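Long-range contact in polyprenyl synthetase (Zymomonas mobilis subsp. mobilis, PDB 4KKM), which probably acts as a metal-dependent prenyltransferase, joining isoprenoid diphosphates into longer chains such as farnesyl diphosphate: residues B[91-96]-B[147-152]. Residues are numbered along the deposited sequence; the frame is centred on the assembly and turned at random.
Sequences LRVGMA and EILSEE
Ile148 reaches Arg92, Met95 and Ala96 through two separate branches. Its CG2, set anti to the backbone N, lies 3.5 Å from Arg92 O and also meets Ala96 CB, whereas the CG1 branch carries CD1 to 3.7 Å from Met95 CG. The Met95 chain runs roughly perpendicular to that of Ile148, and its bend at chi3 (55°) brings CE back within 3.9 Å of Ile148 CD1. Beside this pair, Ala96 CB sits 3.7 Å from Leu149 CD2, a methyl that also faces Val93 CG2. Cutting Ile148 back to an alanine removes CG2 and CD1, which would probably open a gap beside Arg92 O and leave Met95 CG and CE without their methyl partner. The contact joins helix 87-109 to the C-terminal end of helix 131-150 within the all-helical fold of the FPP/GGPP synthase family, away from the calcium site; Leu149 continues the apolar layer onto Ile165 and Leu168 of helix 158-172. The polar margin is bridged by a water that accepts from Arg92 NE, in the guanidinium plane, at 2.7 Å and donates to Ile148 O and Glu151 OE1. The direct salt bridge is long, 3.8 Å from Arg92 NH2 to Glu151 OE1: guanidinium and carboxylate planes are 21° apart, but the oxygen stands well out of the former, so any attraction is probably of charge alone. Arg92 NH2 instead hydrogen-bonds Gln45 OE1 on helix 24-45, which with the water on NE probably limits guanidinium rotation.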
loop_
_atom_site.group_PDB
_atom_site.type_symbol
_atom_site.label_atom_id
_atom_site.label_comp_id
_atom_site.label_asym_id
_atom_site.label_seq_id
_atom_site.Cartn_x
_atom_site.Cartn_y
_atom_site.Cartn_z
ATOM N N LEU B 91 3.669 16.864 11.068
ATOM C CA LEU B 91 4.155 16.965 9.696
ATOM C C LEU B 91 4.472 15.599 9.078
ATOM O O LEU B 91 4.225 15.380 7.891
ATOM C CB LEU B 91 5.383 17.878 9.623
ATOM C CG LEU B 91 5.107 19.385 9.654
ATOM C CD1 LEU B 91 6.397 20.156 9.930
ATOM C CD2 LEU B 91 4.470 19.829 8.344
ATOM N N ARG B 92 5.021 14.684 9.871
ATOM C CA ARG B 92 5.340 13.345 9.362
ATOM C C ARG B 92 4.073 12.555 9.028
ATOM O O ARG B 92 4.039 11.792 8.060
ATOM C CB ARG B 92 6.198 12.563 10.363
ATOM C CG ARG B 92 7.587 13.153 10.598
ATOM C CD ARG B 92 8.541 12.124 11.199
ATOM N NE ARG B 92 8.724 11.004 10.281
ATOM C CZ ARG B 92 9.554 11.009 9.241
ATOM N NH1 ARG B 92 10.309 12.072 8.989
ATOM N NH2 ARG B 92 9.631 9.942 8.453
ATOM N N VAL B 93 3.039 12.728 9.842
ATOM C CA VAL B 93 1.741 12.138 9.526
ATOM C C VAL B 93 1.215 12.783 8.246
ATOM O O VAL B 93 0.632 12.112 7.395
ATOM C CB VAL B 93 0.734 12.305 10.692
ATOM C CG1 VAL B 93 -0.688 11.824 10.292
ATOM C CG2 VAL B 93 1.247 11.583 11.947
ATOM N N GLY B 94 1.445 14.084 8.106
ATOM C CA GLY B 94 1.123 14.777 6.874
ATOM C C GLY B 94 1.845 14.144 5.693
ATOM O O GLY B 94 1.243 13.919 4.642
ATOM N N MET B 95 3.129 13.838 5.855
ATOM C CA MET B 95 3.861 13.173 4.772
ATOM C C MET B 95 3.223 11.833 4.415
ATOM O O MET B 95 3.082 11.499 3.238
ATOM C CB MET B 95 5.342 12.967 5.105
ATOM C CG MET B 95 6.088 12.154 4.040
ATOM S SD MET B 95 7.892 12.253 4.148
ATOM C CE MET B 95 8.162 11.743 5.847
ATOM N N ALA B 96 2.839 11.073 5.439
ATOM C CA ALA B 96 2.230 9.761 5.234
ATOM C C ALA B 96 0.952 9.832 4.395
ATOM O O ALA B 96 0.779 9.039 3.470
ATOM C CB ALA B 96 1.952 9.076 6.577
ATOM N N GLU B 147 5.097 2.581 6.373
ATOM C CA GLU B 147 6.401 2.600 7.029
ATOM C C GLU B 147 6.547 3.851 7.887
ATOM O O GLU B 147 6.992 3.775 9.033
ATOM C CB GLU B 147 7.557 2.527 6.018
ATOM C CG GLU B 147 8.911 2.344 6.709
ATOM C CD GLU B 147 10.087 2.332 5.749
ATOM O OE1 GLU B 147 9.866 2.204 4.526
ATOM O OE2 GLU B 147 11.237 2.450 6.224
ATOM N N ILE B 148 6.161 4.998 7.335
ATOM C CA ILE B 148 6.279 6.271 8.051
ATOM C C ILE B 148 5.444 6.268 9.330
ATOM O O ILE B 148 5.927 6.646 10.402
ATOM C CB ILE B 148 5.846 7.465 7.163
ATOM C CG1 ILE B 148 6.819 7.662 5.995
ATOM C CG2 ILE B 148 5.741 8.754 7.987
ATOM C CD1 ILE B 148 6.244 8.531 4.881
ATOM N N LEU B 149 4.194 5.827 9.224
ATOM C CA LEU B 149 3.292 5.827 10.378
ATOM C C LEU B 149 3.725 4.870 11.482
ATOM O O LEU B 149 3.364 5.050 12.647
ATOM C CB LEU B 149 1.862 5.485 9.957
ATOM C CG LEU B 149 1.085 6.558 9.193
ATOM C CD1 LEU B 149 -0.332 6.075 8.922
ATOM C CD2 LEU B 149 1.068 7.862 9.993
ATOM N N SER B 150 4.490 3.848 11.116
ATOM C CA SER B 150 4.881 2.819 12.074
ATOM C C SER B 150 5.996 3.278 13.018
ATOM O O SER B 150 6.144 2.739 14.115
ATOM C CB SER B 150 5.315 1.544 11.344
ATOM O OG SER B 150 6.611 1.702 10.794
ATOM N N GLU B 151 6.771 4.271 12.592
ATOM C CA GLU B 151 7.964 4.695 13.332
ATOM C C GLU B 151 7.678 5.450 14.633
ATOM O O GLU B 151 6.696 6.183 14.747
ATOM C CB GLU B 151 8.877 5.534 12.440
ATOM C CG GLU B 151 9.359 4.817 11.198
ATOM C CD GLU B 151 10.408 5.613 10.452
ATOM O OE1 GLU B 151 10.418 6.854 10.586
ATOM O OE2 GLU B 151 11.232 4.998 9.745
ATOM N N GLU B 152 8.567 5.284 15.609
ATOM C CA GLU B 152 8.412 5.918 16.916
ATOM C C GLU B 152 8.399 7.450 16.851
ATOM O O GLU B 152 7.771 8.111 17.684
ATOM C CB GLU B 152 9.529 5.447 17.853
HETATM O O HOH W 1 8.172 8.350 10.402
#